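Local coordinates for polyketide biosynthesis 3-hydroxy-3-methylglutaryl-ACP synthase PksG (Bacillus subtilis, PDB 4YXT), which catalyses the aldol condensation of an acetyl group carried on AcpK with a beta-ketothioester polyketide intermediate in the biosynthesis of the antibiotic bacillaene, at residues A[47-53]-A[403-407]; A[227-231]-A[332-336]; A[310-315]-A[344-348]. The protein carries 1 engineered substitution. All blocks are in the same frame, centred on the assembly; numbering follows the deposited sequence.

Contact 1: A[47-53]-A[403-407]; sequences PYEDPVT and RLFLE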
ATOM      1  N   PRO A  47      -7.124 -23.937   6.574  1.00 36.87           N
ATOM      2  CA  PRO A  47      -6.307 -24.111   5.380  1.00 36.49           C
ATOM      3  C   PRO A  47      -6.955 -23.629   4.085  1.00 33.65           C
ATOM      4  O   PRO A  47      -6.246 -23.244   3.151  1.00 36.29           O
ATOM      5  CB  PRO A  47      -6.112 -25.633   5.342  1.00 38.46           C
ATOM      6  CG  PRO A  47      -6.030 -25.990   6.777  1.00 38.41           C
ATOM      7  CD  PRO A  47      -7.077 -25.142   7.425  1.00 37.36           C
ATOM      8  N   TYR A  48      -8.281 -23.651   4.012  1.00 30.11           N
ATOM      9  CA  TYR A  48      -8.959 -23.219   2.804  1.00 29.91           C
ATOM     10  C   TYR A  48      -9.530 -21.798   2.960  1.00 27.73           C
ATOM     11  O   TYR A  48     -10.474 -21.412   2.298  1.00 23.53           O
ATOM     12  CB  TYR A  48     -10.032 -24.230   2.384  1.00 31.72           C
ATOM     13  CG  TYR A  48     -10.834 -24.787   3.506  1.00 33.76           C
ATOM     14  CD1 TYR A  48     -10.567 -26.057   4.040  1.00 35.99           C
ATOM     15  CD2 TYR A  48     -11.854 -24.038   4.073  1.00 37.43           C
ATOM     16  CE1 TYR A  48     -11.337 -26.555   5.091  1.00 35.79           C
ATOM     17  CE2 TYR A  48     -12.611 -24.522   5.108  1.00 36.49           C
ATOM     18  CZ  TYR A  48     -12.360 -25.771   5.611  1.00 34.74           C
ATOM     19  OH  TYR A  48     -13.162 -26.194   6.642  1.00 34.84           O
ATOM     20  N   GLU A  49      -8.974 -21.039   3.888  1.00 30.09           N
ATOM     21  CA  GLU A  49      -9.275 -19.627   3.959  1.00 30.51           C
ATOM     22  C   GLU A  49      -7.950 -18.951   3.747  1.00 29.14           C
ATOM     23  O   GLU A  49      -6.893 -19.548   3.962  1.00 27.23           O
ATOM     24  CB  GLU A  49      -9.860 -19.274   5.278  1.00 30.11           C
ATOM     25  CG  GLU A  49     -11.185 -19.946   5.538  1.00 32.61           C
ATOM     26  CD  GLU A  49     -11.653 -19.651   6.925  1.00 34.79           C
ATOM     27  OE1 GLU A  49     -11.016 -20.137   7.895  1.00 36.57           O
ATOM     28  OE2 GLU A  49     -12.614 -18.876   7.030  1.00 37.50           O
ATOM     29  N   ASP A  50      -8.037 -17.731   3.251  1.00 26.21           N
ATOM     30  CA  ASP A  50      -6.893 -16.881   3.089  1.00 25.11           C
ATOM     31  C   ASP A  50      -7.377 -15.439   3.229  1.00 23.92           C
ATOM     32  O   ASP A  50      -8.527 -15.209   3.543  1.00 22.95           O
ATOM     33  CB  ASP A  50      -6.190 -17.191   1.775  1.00 26.96           C
ATOM     34  CG  ASP A  50      -6.901 -16.654   0.575  1.00 27.03           C
ATOM     35  OD1 ASP A  50      -7.951 -15.990   0.704  1.00 25.74           O
ATOM     36  OD2 ASP A  50      -6.324 -16.849  -0.507  1.00 27.80           O
ATOM     37  N   PRO A  51      -6.483 -14.461   3.080  1.00 23.70           N
ATOM     38  CA  PRO A  51      -7.026 -13.074   3.167  1.00 23.11           C
ATOM     39  C   PRO A  51      -8.031 -12.631   2.122  1.00 20.24           C
ATOM     40  O   PRO A  51      -8.756 -11.644   2.350  1.00 25.28           O
ATOM     41  CB  PRO A  51      -5.772 -12.221   3.066  1.00 22.85           C
ATOM     42  CG  PRO A  51      -4.701 -13.124   3.603  1.00 22.96           C
ATOM     43  CD  PRO A  51      -5.019 -14.498   3.150  1.00 20.99           C
ATOM     44  N   VAL A  52      -8.010 -13.234   0.951  1.00 20.71           N
ATOM     45  CA  VAL A  52      -9.061 -12.988  -0.056  1.00 20.82           C
ATOM     46  C   VAL A  52     -10.427 -13.505   0.438  1.00 20.72           C
ATOM     47  O   VAL A  52     -11.420 -12.778   0.470  1.00 23.22           O
ATOM     48  CB  VAL A  52      -8.723 -13.680  -1.387  1.00 19.06           C
ATOM     49  CG1 VAL A  52      -9.838 -13.420  -2.385  1.00 17.21           C
ATOM     50  CG2 VAL A  52      -7.350 -13.179  -1.888  1.00 18.98           C
ATOM     51  N   THR A  53     -10.447 -14.744   0.899  1.00 18.93           N
ATOM     52  CA  THR A  53     -11.684 -15.311   1.382  1.00 20.75           C
ATOM     53  C   THR A  53     -12.193 -14.474   2.519  1.00 21.62           C
ATOM     54  O   THR A  53     -13.387 -14.165   2.561  1.00 21.10           O
ATOM     55  CB  THR A  53     -11.550 -16.793   1.810  1.00 21.41           C
ATOM     56  OG1 THR A  53     -10.731 -16.906   2.980  1.00 22.55           O
ATOM     57  CG2 THR A  53     -10.938 -17.632   0.663  1.00 21.63           C
ATOM     58  N   ARG A 403     -20.357 -18.378   1.140  1.00 38.04           N
ATOM     59  CA  ARG A 403     -19.028 -17.895   1.528  1.00 38.29           C
ATOM     60  C   ARG A 403     -17.978 -18.430   0.520  1.00 36.38           C
ATOM     61  O   ARG A 403     -18.205 -19.453  -0.170  1.00 32.24           O
ATOM     62  CB  ARG A 403     -18.686 -18.325   2.954  1.00 37.87           C
ATOM     63  CG  ARG A 403     -19.725 -17.948   3.988  1.00 43.61           C
ATOM     64  CD  ARG A 403     -19.783 -18.894   5.174  1.00 48.20           C
ATOM     65  NE  ARG A 403     -19.702 -20.319   4.814  1.00 54.49           N
ATOM     66  CZ  ARG A 403     -20.640 -21.027   4.170  1.00 56.91           C
ATOM     67  NH1 ARG A 403     -21.786 -20.483   3.761  1.00 57.80           N
ATOM     68  NH2 ARG A 403     -20.422 -22.311   3.933  1.00 59.85           N
ATOM     69  N   LEU A 404     -16.847 -17.721   0.447  1.00 31.29           N
ATOM     70  CA  LEU A 404     -15.800 -18.037  -0.487  1.00 26.60           C
ATOM     71  C   LEU A 404     -14.788 -18.874   0.189  1.00 28.09           C
ATOM     72  O   LEU A 404     -14.460 -18.653   1.345  1.00 29.74           O
ATOM     73  CB  LEU A 404     -15.121 -16.784  -1.010  1.00 26.76           C
ATOM     74  CG  LEU A 404     -14.397 -16.969  -2.347  1.00 27.49           C
ATOM     75  CD1 LEU A 404     -15.398 -17.224  -3.463  1.00 25.74           C
ATOM     76  CD2 LEU A 404     -13.554 -15.751  -2.742  1.00 28.89           C
ATOM     77  N   PHE A 405     -14.238 -19.822  -0.537  1.00 28.76           N
ATOM     78  CA  PHE A 405     -13.163 -20.642   0.001  1.00 31.52           C
ATOM     79  C   PHE A 405     -12.122 -20.887  -1.042  1.00 29.36           C
ATOM     80  O   PHE A 405     -12.436 -20.860  -2.212  1.00 31.31           O
ATOM     81  CB  PHE A 405     -13.712 -21.965   0.544  1.00 35.37           C
ATOM     82  CG  PHE A 405     -14.476 -21.792   1.802  1.00 39.73           C
ATOM     83  CD1 PHE A 405     -13.816 -21.411   2.970  1.00 40.76           C
ATOM     84  CD2 PHE A 405     -15.850 -21.946   1.826  1.00 41.83           C
ATOM     85  CE1 PHE A 405     -14.516 -21.187   4.134  1.00 42.41           C
ATOM     86  CE2 PHE A 405     -16.551 -21.740   3.001  1.00 44.56           C
ATOM     87  CZ  PHE A 405     -15.886 -21.365   4.155  1.00 44.50           C
ATOM     88  N   LEU A 406     -10.886 -21.094  -0.599  1.00 28.52           N
ATOM     89  CA  LEU A 406      -9.787 -21.394  -1.483  1.00 29.51           C
ATOM     90  C   LEU A 406      -9.927 -22.858  -1.855  1.00 32.08           C
ATOM     91  O   LEU A 406      -9.921 -23.727  -0.983  1.00 32.83           O
ATOM     92  CB  LEU A 406      -8.450 -21.185  -0.761  1.00 29.57           C
ATOM     93  CG  LEU A 406      -7.137 -21.472  -1.484  1.00 29.66           C
ATOM     94  CD1 LEU A 406      -6.986 -20.781  -2.833  1.00 29.14           C
ATOM     95  CD2 LEU A 406      -5.943 -21.104  -0.608  1.00 30.43           C
ATOM     96  N   GLU A 407     -10.039 -23.124  -3.148  1.00 33.90           N
ATOM     97  CA  GLU A 407     -10.241 -24.465  -3.652  1.00 34.18           C
ATOM     98  C   GLU A 407      -8.907 -25.084  -4.064  1.00 33.73           C
ATOM     99  O   GLU A 407      -8.687 -26.258  -3.870  1.00 28.21           O
ATOM    100  CB  GLU A 407     -11.190 -24.384  -4.854  1.00 39.73           C
ATOM    101  CG  GLU A 407     -11.778 -25.706  -5.354  1.00 44.20           C
ATOM    102  CD  GLU A 407     -12.090 -25.687  -6.845  1.00 49.47           C
ATOM    103  OE1 GLU A 407     -11.318 -25.061  -7.626  1.00 56.99           O
ATOM    104  OE2 GLU A 407     -13.100 -26.312  -7.241  1.00 53.03           O
TER
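Y48 and F405 meet in an offset edge-to-face pair, with the edge of the tyrosine turned to the face of the phenylalanine. The planes stand at 82° and the centroids lie 5.4 Å apart. The closest approach of the pair is Y48 CD2 to F405 CD1, 3.5 Å; Y48 CE2 follows at slightly longer range. Chi1 of Y48 is 41°, which sets its ring between the backbone N and the carbonyl carbon, beside F405 and pointing the same way. The rim of F405 is also met near its plane by Y48 O and E49 CG. One backbone bond ties strand to loop, L406 N to Y48 O at 2.9 Å. L406 CB packs against the same oxygen, and V52 CG1 meets L404 CD2. T53 lies over the strand backbone, with CB 3.5 Å from L404 O. Its OG1 turns back and accepts from D50 N at 2.8 Å. D50 OD1 in turn takes the N-H of T53, also at 2.8 Å and nearly straight (168°). The two bonds form a capping box at the start of helix 51-64. D50 OD2 forms a salt bridge with R414 and a hydrogen bond with Y416, both on strand 413-419. Strand 403-410 is the middle strand of a small antiparallel sheet. Helix 392-397 packs against Y48 and F405 through M395, and helix 91-99 lies against V52.

Contact 2: A[227-231]-A[332-336]; sequences TFLEY and SEFYS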
ATOM      1  N   THR A 227      -0.421  11.472  19.283  1.00 22.64           N
ATOM      2  CA  THR A 227      -1.470  11.646  18.273  1.00 22.00           C
ATOM      3  C   THR A 227      -2.539  12.609  18.765  1.00 21.43           C
ATOM      4  O   THR A 227      -3.022  13.485  18.027  1.00 21.53           O
ATOM      5  CB  THR A 227      -2.078  10.288  17.820  1.00 21.97           C
ATOM      6  OG1 THR A 227      -2.547   9.537  18.936  1.00 20.27           O
ATOM      7  CG2 THR A 227      -1.078   9.479  17.052  1.00 20.88           C
ATOM      8  N   PHE A 228      -2.912  12.495  20.038  1.00 22.38           N
ATOM      9  CA  PHE A 228      -3.944  13.387  20.569  1.00 21.41           C
ATOM     10  C   PHE A 228      -3.467  14.824  20.654  1.00 21.81           C
ATOM     11  O   PHE A 228      -4.213  15.749  20.356  1.00 21.27           O
ATOM     12  CB  PHE A 228      -4.521  12.936  21.934  1.00 22.31           C
ATOM     13  CG  PHE A 228      -5.705  13.771  22.355  1.00 23.39           C
ATOM     14  CD1 PHE A 228      -6.873  13.698  21.650  1.00 23.79           C
ATOM     15  CD2 PHE A 228      -5.600  14.721  23.372  1.00 24.37           C
ATOM     16  CE1 PHE A 228      -7.954  14.528  21.950  1.00 25.50           C
ATOM     17  CE2 PHE A 228      -6.691  15.537  23.687  1.00 27.19           C
ATOM     18  CZ  PHE A 228      -7.871  15.420  22.985  1.00 26.10           C
ATOM     19  N   LEU A 229      -2.246  15.004  21.138  1.00 25.04           N
ATOM     20  CA  LEU A 229      -1.550  16.294  21.115  1.00 26.00           C
ATOM     21  C   LEU A 229      -1.594  16.904  19.701  1.00 25.31           C
ATOM     22  O   LEU A 229      -1.974  18.115  19.502  1.00 22.25           O
ATOM     23  CB  LEU A 229      -0.079  16.090  21.509  1.00 30.33           C
ATOM     24  CG  LEU A 229       0.652  17.011  22.480  1.00 37.36           C
ATOM     25  CD1 LEU A 229       0.753  16.264  23.811  1.00 40.81           C
ATOM     26  CD2 LEU A 229       2.048  17.444  21.995  1.00 36.91           C
ATOM     27  N   GLU A 230      -1.260  16.090  18.691  1.00 23.29           N
ATOM     28  CA  GLU A 230      -1.296  16.638  17.311  1.00 26.86           C
ATOM     29  C   GLU A 230      -2.735  17.061  16.892  1.00 26.59           C
ATOM     30  O   GLU A 230      -2.970  18.167  16.362  1.00 28.23           O
ATOM     31  CB  GLU A 230      -0.669  15.676  16.314  1.00 30.10           C
ATOM     32  CG  GLU A 230       0.782  15.296  16.629  1.00 37.27           C
ATOM     33  CD  GLU A 230       1.825  16.329  16.125  1.00 42.86           C
ATOM     34  OE1 GLU A 230       1.434  17.473  15.714  1.00 43.67           O
ATOM     35  OE2 GLU A 230       3.044  15.986  16.145  1.00 38.68           O
ATOM     36  N   TYR A 231      -3.703  16.194  17.169  1.00 24.67           N
ATOM     37  CA  TYR A 231      -5.119  16.495  16.903  1.00 25.13           C
ATOM     38  C   TYR A 231      -5.570  17.793  17.548  1.00 24.40           C
ATOM     39  O   TYR A 231      -6.229  18.602  16.924  1.00 25.22           O
ATOM     40  CB  TYR A 231      -5.946  15.356  17.442  1.00 23.34           C
ATOM     41  CG  TYR A 231      -7.436  15.457  17.256  1.00 26.18           C
ATOM     42  CD1 TYR A 231      -8.206  16.116  18.197  1.00 26.48           C
ATOM     43  CD2 TYR A 231      -8.091  14.806  16.202  1.00 24.11           C
ATOM     44  CE1 TYR A 231      -9.574  16.187  18.088  1.00 26.83           C
ATOM     45  CE2 TYR A 231      -9.464  14.873  16.086  1.00 25.69           C
ATOM     46  CZ  TYR A 231     -10.198  15.569  17.037  1.00 27.57           C
ATOM     47  OH  TYR A 231     -11.558  15.649  17.022  1.00 26.87           O
ATOM     48  N   SER A 332       1.001   6.042  13.415  1.00 18.52           N
ATOM     49  CA  SER A 332      -0.198   6.116  14.203  1.00 18.89           C
ATOM     50  C   SER A 332      -1.039   7.351  13.855  1.00 19.93           C
ATOM     51  O   SER A 332      -0.569   8.264  13.193  1.00 20.36           O
ATOM     52  CB  SER A 332       0.134   6.093  15.709  1.00 19.02           C
ATOM     53  OG  SER A 332       0.890   7.203  16.155  1.00 19.89           O
ATOM     54  N   GLU A 333      -2.304   7.345  14.272  1.00 19.39           N
ATOM     55  CA  GLU A 333      -3.206   8.429  13.969  1.00 19.18           C
ATOM     56  C   GLU A 333      -4.415   8.453  14.924  1.00 20.42           C
ATOM     57  O   GLU A 333      -4.981   7.413  15.229  1.00 20.86           O
ATOM     58  CB  GLU A 333      -3.724   8.363  12.534  1.00 18.92           C
ATOM     59  CG  GLU A 333      -4.555   9.615  12.079  1.00 19.68           C
ATOM     60  CD  GLU A 333      -4.698   9.752  10.527  1.00 22.15           C
ATOM     61  OE1 GLU A 333      -5.501  10.581  10.039  1.00 24.81           O
ATOM     62  OE2 GLU A 333      -4.003   9.044   9.750  1.00 23.29           O
ATOM     63  N   PHE A 334      -4.819   9.669  15.321  1.00 19.82           N
ATOM     64  CA  PHE A 334      -6.016   9.873  16.065  1.00 19.77           C
ATOM     65  C   PHE A 334      -6.921  10.715  15.229  1.00 19.69           C
ATOM     66  O   PHE A 334      -6.530  11.762  14.771  1.00 20.09           O
ATOM     67  CB  PHE A 334      -5.727  10.568  17.396  1.00 19.33           C
ATOM     68  CG  PHE A 334      -6.935  10.756  18.233  1.00 20.15           C
ATOM     69  CD1 PHE A 334      -7.687  11.924  18.140  1.00 19.54           C
ATOM     70  CD2 PHE A 334      -7.343   9.765  19.109  1.00 20.47           C
ATOM     71  CE1 PHE A 334      -8.819  12.078  18.903  1.00 22.33           C
ATOM     72  CE2 PHE A 334      -8.479   9.920  19.896  1.00 20.64           C
ATOM     73  CZ  PHE A 334      -9.230  11.059  19.784  1.00 21.94           C
ATOM     74  N   TYR A 335      -8.162  10.294  15.099  1.00 19.78           N
ATOM     75  CA  TYR A 335      -9.124  11.053  14.364  1.00 20.19           C
ATOM     76  C   TYR A 335     -10.515  10.765  14.903  1.00 21.77           C
ATOM     77  O   TYR A 335     -10.694   9.896  15.740  1.00 21.80           O
ATOM     78  CB  TYR A 335      -9.070  10.646  12.883  1.00 21.07           C
ATOM     79  CG  TYR A 335      -9.132   9.165  12.577  1.00 21.01           C
ATOM     80  CD1 TYR A 335      -8.100   8.316  12.897  1.00 21.31           C
ATOM     81  CD2 TYR A 335     -10.240   8.622  11.921  1.00 23.48           C
ATOM     82  CE1 TYR A 335      -8.146   6.972  12.570  1.00 22.12           C
ATOM     83  CE2 TYR A 335     -10.302   7.287  11.600  1.00 24.34           C
ATOM     84  CZ  TYR A 335      -9.255   6.470  11.921  1.00 23.59           C
ATOM     85  OH  TYR A 335      -9.327   5.157  11.559  1.00 30.29           O
ATOM     86  N   SER A 336     -11.498  11.502  14.403  1.00 23.21           N
ATOM     87  CA  SER A 336     -12.811  11.503  14.988  1.00 24.45           C
ATOM     88  C   SER A 336     -13.854  11.548  13.913  1.00 23.56           C
ATOM     89  O   SER A 336     -13.554  11.889  12.759  1.00 24.68           O
ATOM     90  CB  SER A 336     -12.990  12.708  15.908  1.00 24.46           C
ATOM     91  OG  SER A 336     -12.937  13.886  15.162  1.00 25.12           O
TER
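T227, F228 and Y231 pack on F334 in a buried helix-on-sheet contact, where helix 213-234 crosses strand 331-339 of the large mixed sheet of this thiolase-like fold. The axes of the two short segments approach to 7.5 Å, with 48° between their N-to-C directions. The core is an aromatic cluster centred on F334. The edge of F228 meets the face of F334, and CD1 of F228 lies 3.7 Å from F334 CE1, offset toward the rim. F334 in turn puts its own edge over the centre of the Y231 ring. Both pairs have planes at 90°. Y231 CG is anti to the backbone N (chi1 -179°), which carries the ring along the strand until its OH donates to S336 OG at 2.9 Å. S336 OG also bonds D187, so this hydroxyl has two hydrogen-bond partners. At the other end T227 CG2 lies close to S332 OG, which bonds Y194 O. Between side chains, S332 is about 8 Å from H250, a probable proton donor/acceptor. E333 forms a salt bridge with R106 of the second subunit. Strand 331-339 runs between strands 184-195 and 319-327. E333 and Y335 leave it away from helix 213-234 and touch helix 116-130.

Contact 3: A[310-315]-A[344-348]; sequences IDQGRF and QERQR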
ATOM      1  N   ILE A 310     -20.245   0.919  17.626  1.00 27.07           N
ATOM      2  CA  ILE A 310     -21.468   1.263  16.940  1.00 27.22           C
ATOM      3  C   ILE A 310     -22.566   0.247  17.202  1.00 24.74           C
ATOM      4  O   ILE A 310     -23.658   0.652  17.435  1.00 27.58           O
ATOM      5  CB  ILE A 310     -21.272   1.499  15.428  1.00 29.74           C
ATOM      6  CG1 ILE A 310     -20.389   2.736  15.220  1.00 28.76           C
ATOM      7  CG2 ILE A 310     -22.629   1.730  14.759  1.00 33.07           C
ATOM      8  CD1 ILE A 310     -19.715   2.809  13.891  1.00 27.45           C
ATOM      9  N   ASP A 311     -22.297  -1.057  17.186  1.00 26.73           N
ATOM     10  CA  ASP A 311     -23.336  -2.036  17.503  1.00 26.09           C
ATOM     11  C   ASP A 311     -23.727  -2.026  18.994  1.00 28.47           C
ATOM     12  O   ASP A 311     -24.897  -2.118  19.317  1.00 26.25           O
ATOM     13  CB  ASP A 311     -22.949  -3.465  17.069  1.00 27.36           C
ATOM     14  CG  ASP A 311     -23.153  -3.707  15.554  1.00 29.24           C
ATOM     15  OD1 ASP A 311     -23.517  -2.754  14.823  1.00 26.16           O
ATOM     16  OD2 ASP A 311     -22.940  -4.854  15.083  1.00 29.50           O
ATOM     17  N   GLN A 312     -22.765  -1.871  19.897  1.00 30.35           N
ATOM     18  CA  GLN A 312     -23.036  -2.078  21.322  1.00 29.77           C
ATOM     19  C   GLN A 312     -23.317  -0.815  22.089  1.00 30.08           C
ATOM     20  O   GLN A 312     -23.854  -0.879  23.178  1.00 31.99           O
ATOM     21  CB  GLN A 312     -21.905  -2.866  21.962  1.00 30.36           C
ATOM     22  CG  GLN A 312     -21.570  -4.151  21.222  1.00 30.26           C
ATOM     23  CD  GLN A 312     -22.693  -5.164  21.242  1.00 32.93           C
ATOM     24  OE1 GLN A 312     -22.969  -5.850  20.236  1.00 34.40           O
ATOM     25  NE2 GLN A 312     -23.363  -5.265  22.381  1.00 33.65           N
ATOM     26  N   GLY A 313     -23.054   0.345  21.505  1.00 32.80           N
ATOM     27  CA  GLY A 313     -23.150   1.593  22.240  1.00 32.71           C
ATOM     28  C   GLY A 313     -24.515   2.213  22.101  1.00 31.03           C
ATOM     29  O   GLY A 313     -25.358   1.660  21.476  1.00 29.84           O
ATOM     30  N   ARG A 314     -24.712   3.372  22.711  1.00 32.96           N
ATOM     31  CA  ARG A 314     -26.012   4.056  22.729  1.00 36.35           C
ATOM     32  C   ARG A 314     -26.023   5.236  21.761  1.00 34.63           C
ATOM     33  O   ARG A 314     -25.255   6.179  21.932  1.00 36.71           O
ATOM     34  CB  ARG A 314     -26.329   4.561  24.153  1.00 36.48           C
ATOM     35  CG  ARG A 314     -27.706   5.237  24.270  1.00 44.08           C
ATOM     36  CD  ARG A 314     -28.033   5.729  25.663  1.00 44.57           C
ATOM     37  NE  ARG A 314     -27.824   4.717  26.699  1.00 47.89           N
ATOM     38  CZ  ARG A 314     -27.987   4.945  28.005  1.00 53.77           C
ATOM     39  NH1 ARG A 314     -28.389   6.144  28.444  1.00 59.81           N
ATOM     40  NH2 ARG A 314     -27.783   3.971  28.884  1.00 49.93           N
ATOM     41  N   PHE A 315     -26.880   5.179  20.745  1.00 34.76           N
ATOM     42  CA  PHE A 315     -26.957   6.236  19.723  1.00 34.04           C
ATOM     43  C   PHE A 315     -28.352   6.780  19.523  1.00 39.74           C
ATOM     44  O   PHE A 315     -28.894   6.735  18.415  1.00 45.76           O
ATOM     45  CB  PHE A 315     -26.345   5.750  18.412  1.00 29.62           C
ATOM     46  CG  PHE A 315     -24.863   5.565  18.500  1.00 28.91           C
ATOM     47  CD1 PHE A 315     -23.997   6.616  18.218  1.00 30.17           C
ATOM     48  CD2 PHE A 315     -24.336   4.387  18.951  1.00 27.35           C
ATOM     49  CE1 PHE A 315     -22.616   6.468  18.364  1.00 29.11           C
ATOM     50  CE2 PHE A 315     -22.968   4.221  19.077  1.00 28.68           C
ATOM     51  CZ  PHE A 315     -22.103   5.244  18.766  1.00 27.08           C
ATOM     52  N   GLN A 344     -26.401   3.530  13.029  1.00 27.87           N
ATOM     53  CA  GLN A 344     -26.516   2.403  13.936  1.00 27.53           C
ATOM     54  C   GLN A 344     -27.584   1.445  13.420  1.00 28.23           C
ATOM     55  O   GLN A 344     -27.335   0.238  13.404  1.00 24.74           O
ATOM     56  CB  GLN A 344     -26.778   2.811  15.406  1.00 29.14           C
ATOM     57  CG  GLN A 344     -26.976   1.604  16.320  1.00 30.16           C
ATOM     58  CD  GLN A 344     -27.214   1.969  17.771  1.00 32.75           C
ATOM     59  OE1 GLN A 344     -28.165   2.676  18.076  1.00 36.59           O
ATOM     60  NE2 GLN A 344     -26.363   1.474  18.679  1.00 32.82           N
ATOM     61  N   GLU A 345     -28.749   1.933  12.977  1.00 25.40           N
ATOM     62  CA  GLU A 345     -29.777   0.997  12.407  1.00 31.14           C
ATOM     63  C   GLU A 345     -29.255   0.210  11.193  1.00 29.69           C
ATOM     64  O   GLU A 345     -29.482  -0.995  11.053  1.00 30.94           O
ATOM     65  CB  GLU A 345     -31.068   1.716  11.979  1.00 38.06           C
ATOM     66  CG  GLU A 345     -31.579   2.791  12.929  1.00 42.85           C
ATOM     67  CD  GLU A 345     -33.002   3.223  12.605  1.00 53.70           C
ATOM     68  OE1 GLU A 345     -33.898   2.339  12.604  1.00 57.20           O
ATOM     69  OE2 GLU A 345     -33.220   4.440  12.341  1.00 59.02           O
ATOM     70  N   ARG A 346     -28.495   0.872  10.326  1.00 29.53           N
ATOM     71  CA  ARG A 346     -28.012   0.180   9.143  1.00 26.96           C
ATOM     72  C   ARG A 346     -27.015  -0.896   9.566  1.00 26.42           C
ATOM     73  O   ARG A 346     -27.043  -1.995   9.080  1.00 27.27           O
ATOM     74  CB  ARG A 346     -27.410   1.174   8.144  1.00 27.36           C
ATOM     75  CG  ARG A 346     -26.718   0.489   6.973  1.00 28.82           C
ATOM     76  CD  ARG A 346     -26.729   1.352   5.744  1.00 28.54           C
ATOM     77  NE  ARG A 346     -26.163   0.726   4.551  1.00 30.73           N
ATOM     78  CZ  ARG A 346     -25.814   1.385   3.440  1.00 31.16           C
ATOM     79  NH1 ARG A 346     -25.984   2.707   3.387  1.00 30.76           N
ATOM     80  NH2 ARG A 346     -25.310   0.729   2.379  1.00 29.74           N
ATOM     81  N   GLN A 347     -26.139  -0.598  10.506  1.00 27.95           N
ATOM     82  CA  GLN A 347     -25.182  -1.642  10.926  1.00 27.55           C
ATOM     83  C   GLN A 347     -25.855  -2.846  11.511  1.00 28.51           C
ATOM     84  O   GLN A 347     -25.352  -3.972  11.353  1.00 23.03           O
ATOM     85  CB  GLN A 347     -24.200  -1.091  11.946  1.00 27.71           C
ATOM     86  CG  GLN A 347     -23.180  -0.155  11.306  1.00 29.21           C
ATOM     87  CD  GLN A 347     -22.358  -0.839  10.254  1.00 25.82           C
ATOM     88  OE1 GLN A 347     -22.422  -0.509   9.089  1.00 28.15           O
ATOM     89  NE2 GLN A 347     -21.595  -1.827  10.669  1.00 29.02           N
ATOM     90  N   ARG A 348     -26.981  -2.622  12.213  1.00 33.45           N
ATOM     91  CA  ARG A 348     -27.765  -3.756  12.799  1.00 33.80           C
ATOM     92  C   ARG A 348     -28.141  -4.782  11.752  1.00 29.19           C
ATOM     93  O   ARG A 348     -28.108  -5.956  12.017  1.00 34.37           O
ATOM     94  CB  ARG A 348     -29.026  -3.309  13.564  1.00 36.87           C
ATOM     95  CG  ARG A 348     -29.568  -4.438  14.462  1.00 43.13           C
ATOM     96  CD  ARG A 348     -31.086  -4.499  14.599  1.00 48.70           C
ATOM     97  NE  ARG A 348     -31.768  -4.334  13.309  1.00 55.75           N
ATOM     98  CZ  ARG A 348     -31.993  -5.298  12.413  1.00 56.41           C
ATOM     99  NH1 ARG A 348     -31.607  -6.558  12.619  1.00 58.51           N
ATOM    100  NH2 ARG A 348     -32.608  -4.989  11.283  1.00 56.00           N
TER
HETATM  101  O   HOH W   1     -21.494  -1.870  13.653  1.00 19.56           O
HETATM  102  O   HOH W   2     -24.333  -5.897  13.027  1.00 24.29           O
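Q344 bonds directly to I310 and G313 at the end of helix 301-312. NE2 of Q344 donates to I310 O at 3.1 Å and to G313 O at 3.0 Å. The first bond meets the oxygen nearly head-on (167° at the carbonyl); the second comes from above the carbonyl plane. The side chain of Q344 is extended, with chi1 at 177° and chi2 at 179°, and this length brings the amide to the turn. Water-mediated bonds join D311 and Q347. One water donates to D311 OD1 and accepts from Q347 NE2. A second donates to D311 OD2 and to Q347 O, at 2.7 Å each. Q347 NE2 also bonds M9 O, and D311 OD2 also bonds Y290 OH. The nonpolar contact is looser: I310 CG2 lies 4.0 Å from Q347 CG. Separately, the amide of Q344 packs at the edge of the F315 ring in van der Waals contact, almost perpendicular to it, with NE2 3.6 Å from F315 CD2. One amide nitrogen thus bridges a carbonyl of the last helical turn and one just beyond the helix, which would restrain the chain where it leaves the helix. The carboxylate of D311 is tied to the second helix through water, not by an opposite charge.

In the fold
From the N terminus the chain first passes 47-53, at the start of helix 51-64. This segment meets 403-407 near the C terminus, so contact 1 closes a loop of 349 residues. It joins the start of helix 51-64 to the middle strand of the small antiparallel sheet, and the N- to the C-terminal family region. Contacts 2 and 3 both fall within that loop. Segment 227-231 comes next, then 310-315, then 332-336 and 344-348. Contacts 2 and 3 therefore cross, and strand 331-339 leads directly into helix 341-349. Contact 2 ties helix 213-234 to the large sheet; contact 3 joins helices 301-312 and 341-349. Contacts 1 and 2 lie on opposite sides of the chain's centre. No two of the three touch.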